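Oligopeptide ABC transporter, periplasmic oligopeptide-binding protein, putative (Thermotoga maritima MSB8, PDB 5IPW) probably binds oligopeptides outside the cell membrane and delivers them to an ABC transporter for uptake. Local coordinates at residues I132-N137 against A190-L195; Y111-R116 against G176-K181. One frame throughout, in Å; residues are numbered along the deposited sequence.

Contact 1. Residues I132-N137 against A190-L195; sequences IVFWVN and APAHYL
Leu195, whose CB packs on Phe134, donates its backbone N to Pro191 O at 2.9 Å, and Tyr194 N reaches the same oxygen at 3.0 Å. These two bonds fasten the first turn of the short helix 192-195, with Pro191 at its N-cap. In this family 5 solute-binding protein, that turn packs against helix 129-140, whose Val133 and Val136 lie on strand 157-163 of an antiparallel sheet. A proline suits the cap because its missing N-H costs no helical bond there. Asp131, just ahead of segment 132-137, ties the pieces together: its OD1 accepts from Ala192 N, and its backbone bonds to that of Ala190.

Between the segments themselves the contact is apolar. Phe134 has CG anti to its own N (chi1 172°), which carries the ring out toward helix 192-195. There the methyl of Ala192 sits over one ring face in a CH-pi contact, 3.9 Å from the centroid and off-centre toward the rim, with Ala192 CB 3.6 Å from Phe134 CG. So small a residue lets the ring come close to the helix backbone. Leu195 crosses the ring at about a right angle, its CB 4.0 Å from Phe134 CZ. Trp135 likewise has CG anti to N, but its indole leads away from segment 190-195 to meet Phe187 edge-to-face. What it offers Ala190 is chiefly the base of the side chain, Trp135 CB lying 3.8 Å from Ala190 N; of the indole, Trp135 CD1 comes within 4.3 Å of Ala190 CB.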
loop_
_atom_site.group_PDB
_atom_site.type_symbol
_atom_site.label_atom_id
_atom_site.label_comp_id
_atom_site.label_asym_id
_atom_site.label_seq_id
_atom_site.Cartn_x
_atom_site.Cartn_y
_atom_site.Cartn_z
ATOM N N ILE A 132 -11.900 -12.919 -17.228
ATOM C CA ILE A 132 -10.873 -11.893 -17.151
ATOM C C ILE A 132 -10.947 -11.022 -18.394
ATOM O O ILE A 132 -10.925 -9.798 -18.294
ATOM C CB ILE A 132 -9.468 -12.495 -17.012
ATOM C CG1 ILE A 132 -9.388 -13.298 -15.707
ATOM C CG2 ILE A 132 -8.412 -11.390 -17.034
ATOM C CD1 ILE A 132 -8.107 -14.083 -15.517
ATOM N N VAL A 133 -11.056 -11.654 -19.559
ATOM C CA VAL A 133 -11.135 -10.918 -20.826
ATOM C C VAL A 133 -12.367 -10.019 -20.813
ATOM O O VAL A 133 -12.305 -8.837 -21.142
ATOM C CB VAL A 133 -11.202 -11.868 -22.039
ATOM C CG1 VAL A 133 -11.457 -11.086 -23.318
ATOM C CG2 VAL A 133 -9.913 -12.671 -22.168
ATOM N N PHE A 134 -13.493 -10.595 -20.428
ATOM C CA PHE A 134 -14.718 -9.832 -20.276
ATOM C C PHE A 134 -14.472 -8.585 -19.434
ATOM O O PHE A 134 -14.873 -7.484 -19.799
ATOM C CB PHE A 134 -15.789 -10.687 -19.617
ATOM C CG PHE A 134 -17.017 -9.920 -19.257
ATOM C CD1 PHE A 134 -17.890 -9.495 -20.241
ATOM C CD2 PHE A 134 -17.292 -9.605 -17.939
ATOM C CE1 PHE A 134 -19.024 -8.779 -19.915
ATOM C CE2 PHE A 134 -18.425 -8.890 -17.606
ATOM C CZ PHE A 134 -19.291 -8.475 -18.595
ATOM N N TRP A 135 -13.797 -8.767 -18.307
ATOM C CA TRP A 135 -13.496 -7.658 -17.423
ATOM C C TRP A 135 -12.601 -6.597 -18.079
ATOM O O TRP A 135 -12.944 -5.413 -18.047
ATOM C CB TRP A 135 -12.860 -8.167 -16.132
ATOM C CG TRP A 135 -12.436 -7.074 -15.218
ATOM C CD1 TRP A 135 -13.246 -6.258 -14.487
ATOM C CD2 TRP A 135 -11.095 -6.674 -14.929
ATOM N NE1 TRP A 135 -12.492 -5.376 -13.761
ATOM C CE2 TRP A 135 -11.166 -5.609 -14.013
ATOM C CE3 TRP A 135 -9.843 -7.116 -15.354
ATOM C CZ2 TRP A 135 -10.025 -4.971 -13.514
ATOM C CZ3 TRP A 135 -8.710 -6.478 -14.869
ATOM C CH2 TRP A 135 -8.808 -5.416 -13.957
ATOM N N VAL A 136 -11.479 -6.998 -18.682
ATOM C CA VAL A 136 -10.550 -5.982 -19.196
ATOM C C VAL A 136 -11.132 -5.262 -20.413
ATOM O O VAL A 136 -10.996 -4.047 -20.519
ATOM C CB VAL A 136 -9.088 -6.463 -19.475
ATOM C CG1 VAL A 136 -8.738 -7.751 -18.747
ATOM C CG2 VAL A 136 -8.790 -6.594 -20.960
ATOM N N ASN A 137 -11.793 -5.991 -21.311
ATOM C CA ASN A 137 -12.304 -5.382 -22.544
ATOM C C ASN A 137 -13.626 -4.654 -22.368
ATOM O O ASN A 137 -13.769 -3.513 -22.802
ATOM C CB ASN A 137 -12.459 -6.427 -23.648
ATOM C CG ASN A 137 -11.124 -6.969 -24.134
ATOM O OD1 ASN A 137 -10.077 -6.333 -23.983
ATOM N ND2 ASN A 137 -11.156 -8.156 -24.720
ATOM N N ALA A 190 -14.532 -10.552 -13.729
ATOM C CA ALA A 190 -15.907 -10.443 -13.256
ATOM C C ALA A 190 -16.783 -11.482 -13.958
ATOM O O ALA A 190 -16.428 -11.972 -15.027
ATOM C CB ALA A 190 -16.430 -9.037 -13.513
ATOM N N PRO A 191 -17.932 -11.823 -13.356
ATOM C CA PRO A 191 -18.745 -12.946 -13.840
ATOM C C PRO A 191 -19.590 -12.617 -15.066
ATOM O O PRO A 191 -20.732 -12.174 -14.948
ATOM C CB PRO A 191 -19.629 -13.272 -12.637
ATOM C CG PRO A 191 -19.773 -11.971 -11.923
ATOM C CD PRO A 191 -18.473 -11.245 -12.113
ATOM N N ALA A 192 -19.018 -12.854 -16.241
ATOM C CA ALA A 192 -19.694 -12.585 -17.505
ATOM C C ALA A 192 -21.047 -13.280 -17.596
ATOM O O ALA A 192 -22.003 -12.715 -18.119
ATOM C CB ALA A 192 -18.814 -13.007 -18.663
ATOM N N HIS A 193 -21.137 -14.497 -17.075
ATOM C CA HIS A 193 -22.386 -15.262 -17.163
ATOM C C HIS A 193 -23.545 -14.550 -16.461
ATOM O O HIS A 193 -24.705 -14.719 -16.847
ATOM C CB HIS A 193 -22.203 -16.678 -16.603
ATOM C CG HIS A 193 -22.135 -16.742 -15.109
ATOM N ND1 HIS A 193 -20.992 -16.439 -14.398
ATOM C CD2 HIS A 193 -23.071 -17.084 -14.191
ATOM C CE1 HIS A 193 -21.228 -16.585 -13.106
ATOM N NE2 HIS A 193 -22.482 -16.982 -12.953
ATOM N N TYR A 194 -23.220 -13.764 -15.434
ATOM C CA TYR A 194 -24.207 -12.972 -14.708
ATOM C C TYR A 194 -24.377 -11.572 -15.288
ATOM O O TYR A 194 -25.497 -11.081 -15.365
ATOM C CB TYR A 194 -23.822 -12.850 -13.229
ATOM C CG TYR A 194 -24.758 -11.963 -12.421
ATOM C CD1 TYR A 194 -26.024 -12.406 -12.048
ATOM C CD2 TYR A 194 -24.372 -10.679 -12.033
ATOM C CE1 TYR A 194 -26.883 -11.594 -11.315
ATOM C CE2 TYR A 194 -25.220 -9.862 -11.294
ATOM C CZ TYR A 194 -26.473 -10.319 -10.943
ATOM O OH TYR A 194 -27.306 -9.509 -10.215
ATOM N N LEU A 195 -23.276 -10.930 -15.673
ATOM C CA LEU A 195 -23.301 -9.504 -16.015
ATOM C C LEU A 195 -23.678 -9.159 -17.461
ATOM O O LEU A 195 -24.166 -8.056 -17.725
ATOM C CB LEU A 195 -21.955 -8.860 -15.686
ATOM C CG LEU A 195 -21.699 -8.673 -14.193
ATOM C CD1 LEU A 195 -20.266 -8.234 -13.958
ATOM C CD2 LEU A 195 -22.665 -7.667 -13.591
#

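Contact 2. Residues Y111-R116 against G176-K181; sequences YIFHLR and GLFLLK
Tyr111 and Phe178 meet obliquely, their ring planes 48° apart and their centroids separated by 5.0 Å. The tyrosine belongs to strand 110-115, the middle strand of a five-stranded antiparallel sheet in this solute-binding fold; Phe178 comes from the helical turn 176-181, which covers one side of that strand. Within the turn, Leu180 N bonds to Leu177 O and Lys181 N to Phe178 O.

The torsions explain how the rings find each other. Tyr111 and Phe113, two residues apart and so on the same side of the strand, both place CG anti to the carbonyl carbon (chi1 -60° and -71°) and send their rings toward the turn. In Phe178 CG lies anti to its N instead, an orientation that swings the ring back toward the strand, where it slides past Tyr111 in the opposite direction. Phe178 CD2 lies over one face of the tyrosine, toward the rim, 3.5 Å from Tyr111 CD1. The next atom along, Phe178 CE2, touches the edge of the Phe113 ring near its plane, 3.9 Å from Phe113 CE2. One flat side chain thus serves both strand residues, and Phe169, Phe171 and Phe187 extend the aromatic cluster around it.

Leu179 comes obliquely to the same side of the tyrosine ring, nearer its CD2-CE2 border: its branch point CG is 3.9 Å from Tyr111 CE2, and its CD2 touches the same carbon. Tyrosine fits here because its polar end has a partner within this buried site, the hydroxyl bonding to Tyr175 O. Beside that bond, Tyr111 OH lies 3.4 Å from Gly176 CA.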
loop_
_atom_site.group_PDB
_atom_site.type_symbol
_atom_site.label_atom_id
_atom_site.label_comp_id
_atom_site.label_asym_id
_atom_site.label_seq_id
_atom_site.Cartn_x
_atom_site.Cartn_y
_atom_site.Cartn_z
ATOM N N TYR A 111 2.549 -11.329 -20.670
ATOM C CA TYR A 111 2.419 -12.109 -19.442
ATOM C C TYR A 111 1.351 -13.170 -19.638
ATOM O O TYR A 111 0.257 -12.867 -20.110
ATOM C CB TYR A 111 2.029 -11.207 -18.277
ATOM C CG TYR A 111 3.032 -10.117 -17.987
ATOM C CD1 TYR A 111 2.943 -8.881 -18.615
ATOM C CD2 TYR A 111 4.076 -10.326 -17.091
ATOM C CE1 TYR A 111 3.861 -7.877 -18.353
ATOM C CE2 TYR A 111 4.998 -9.329 -16.820
ATOM C CZ TYR A 111 4.888 -8.107 -17.455
ATOM O OH TYR A 111 5.799 -7.112 -17.187
ATOM N N ILE A 112 1.684 -14.410 -19.295
ATOM C CA ILE A 112 0.720 -15.504 -19.303
ATOM C C ILE A 112 0.420 -15.889 -17.862
ATOM O O ILE A 112 1.337 -16.091 -17.071
ATOM C CB ILE A 112 1.253 -16.745 -20.060
ATOM C CG1 ILE A 112 1.062 -16.590 -21.571
ATOM C CG2 ILE A 112 0.518 -18.011 -19.630
ATOM C CD1 ILE A 112 1.893 -15.506 -22.213
ATOM N N PHE A 113 -0.864 -15.992 -17.531
ATOM C CA PHE A 113 -1.294 -16.504 -16.231
ATOM C C PHE A 113 -2.025 -17.822 -16.424
ATOM O O PHE A 113 -2.939 -17.920 -17.246
ATOM C CB PHE A 113 -2.206 -15.507 -15.518
ATOM C CG PHE A 113 -1.498 -14.282 -15.031
ATOM C CD1 PHE A 113 -0.847 -14.284 -13.811
ATOM C CD2 PHE A 113 -1.483 -13.124 -15.794
ATOM C CE1 PHE A 113 -0.183 -13.154 -13.358
ATOM C CE2 PHE A 113 -0.829 -11.991 -15.347
ATOM C CZ PHE A 113 -0.175 -12.006 -14.126
ATOM N N HIS A 114 -1.614 -18.827 -15.651
ATOM C CA HIS A 114 -2.191 -20.159 -15.724
ATOM C C HIS A 114 -3.188 -20.354 -14.598
ATOM O O HIS A 114 -2.824 -20.347 -13.423
ATOM C CB HIS A 114 -1.094 -21.214 -15.644
ATOM C CG HIS A 114 -0.099 -21.120 -16.756
ATOM N ND1 HIS A 114 -0.262 -21.779 -17.956
ATOM C CD2 HIS A 114 1.059 -20.427 -16.858
ATOM C CE1 HIS A 114 0.761 -21.504 -18.744
ATOM N NE2 HIS A 114 1.576 -20.686 -18.103
ATOM N N LEU A 115 -4.445 -20.536 -14.973
ATOM C CA LEU A 115 -5.536 -20.613 -14.021
ATOM C C LEU A 115 -5.749 -22.040 -13.554
ATOM O O LEU A 115 -5.121 -22.971 -14.063
ATOM C CB LEU A 115 -6.817 -20.072 -14.656
ATOM C CG LEU A 115 -6.717 -18.675 -15.273
ATOM C CD1 LEU A 115 -8.092 -18.218 -15.733
ATOM C CD2 LEU A 115 -6.122 -17.677 -14.295
ATOM N N ARG A 116 -6.656 -22.197 -12.596
ATOM C CA ARG A 116 -6.873 -23.463 -11.930
ATOM C C ARG A 116 -8.184 -24.002 -12.472
ATOM O O ARG A 116 -9.238 -23.378 -12.326
ATOM C CB ARG A 116 -6.905 -23.271 -10.406
ATOM C CG ARG A 116 -5.997 -22.136 -9.928
ATOM C CD ARG A 116 -6.097 -21.837 -8.439
ATOM N NE ARG A 116 -5.234 -22.757 -7.732
ATOM C CZ ARG A 116 -4.056 -22.472 -7.193
ATOM N NH1 ARG A 116 -3.541 -21.249 -7.196
ATOM N NH2 ARG A 116 -3.385 -23.452 -6.619
ATOM N N GLY A 176 7.622 -3.971 -17.235
ATOM C CA GLY A 176 7.949 -4.777 -16.058
ATOM C C GLY A 176 7.133 -4.438 -14.827
ATOM O O GLY A 176 6.920 -5.289 -13.971
ATOM N N LEU A 177 6.666 -3.195 -14.744
ATOM C CA LEU A 177 5.884 -2.731 -13.602
ATOM C C LEU A 177 4.565 -3.466 -13.424
ATOM O O LEU A 177 3.988 -3.436 -12.343
ATOM C CB LEU A 177 5.592 -1.232 -13.728
ATOM C CG LEU A 177 6.782 -0.273 -13.633
ATOM C CD1 LEU A 177 6.300 1.173 -13.739
ATOM C CD2 LEU A 177 7.580 -0.492 -12.347
ATOM N N PHE A 178 4.082 -4.109 -14.481
ATOM C CA PHE A 178 2.788 -4.777 -14.438
ATOM C C PHE A 178 2.693 -5.808 -13.322
ATOM O O PHE A 178 1.638 -5.958 -12.713
ATOM C CB PHE A 178 2.490 -5.453 -15.772
ATOM C CG PHE A 178 1.183 -6.192 -15.789
ATOM C CD1 PHE A 178 -0.012 -5.506 -15.646
ATOM C CD2 PHE A 178 1.151 -7.577 -15.935
ATOM C CE1 PHE A 178 -1.218 -6.179 -15.656
ATOM C CE2 PHE A 178 -0.051 -8.256 -15.948
ATOM C CZ PHE A 178 -1.239 -7.556 -15.811
ATOM N N LEU A 179 3.784 -6.518 -13.054
ATOM C CA LEU A 179 3.790 -7.506 -11.981
ATOM C C LEU A 179 3.398 -6.905 -10.637
ATOM O O LEU A 179 2.800 -7.587 -9.814
ATOM C CB LEU A 179 5.157 -8.178 -11.853
ATOM C CG LEU A 179 5.524 -9.200 -12.927
ATOM C CD1 LEU A 179 6.902 -9.761 -12.615
ATOM C CD2 LEU A 179 4.507 -10.328 -13.034
ATOM N N LEU A 180 3.738 -5.639 -10.419
ATOM C CA LEU A 180 3.376 -4.944 -9.182
ATOM C C LEU A 180 1.928 -4.456 -9.161
ATOM O O LEU A 180 1.427 -4.046 -8.120
ATOM C CB LEU A 180 4.322 -3.770 -8.930
ATOM C CG LEU A 180 5.674 -4.135 -8.313
ATOM C CD1 LEU A 180 6.402 -5.249 -9.055
ATOM C CD2 LEU A 180 6.524 -2.880 -8.260
ATOM N N LYS A 181 1.265 -4.494 -10.309
ATOM C CA LYS A 181 -0.132 -4.099 -10.408
ATOM C C LYS A 181 -1.045 -5.243 -10.005
ATOM O O LYS A 181 -2.096 -5.023 -9.408
ATOM C CB LYS A 181 -0.462 -3.683 -11.840
ATOM C CG LYS A 181 0.378 -2.532 -12.365
ATOM C CD LYS A 181 -0.297 -1.191 -12.134
ATOM C CE LYS A 181 0.662 -0.039 -12.379
ATOM N NZ LYS A 181 1.663 0.078 -11.282
#

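Both contacts are buried, contact 2 more completely, all five of its touching residues being buried against three of five in contact 1; its centre is also nearer the centre of the chain (about 18 Å against 26 Å). Contact 2 covers a sheet strand with a loop turn, whereas contact 1 packs a short helix on a longer one. Aromatic rings meet at the sheet, whereas at the helices one alanine methyl and a leucine meet a single phenyl, and a second alanine lies by the base of a tryptophan. The two sites touch where Ile132 CD1 lies 4.1 Å from Leu115 CD1. Phe187 forms a second bridge, meeting Trp135 and Phe178 edge-to-face.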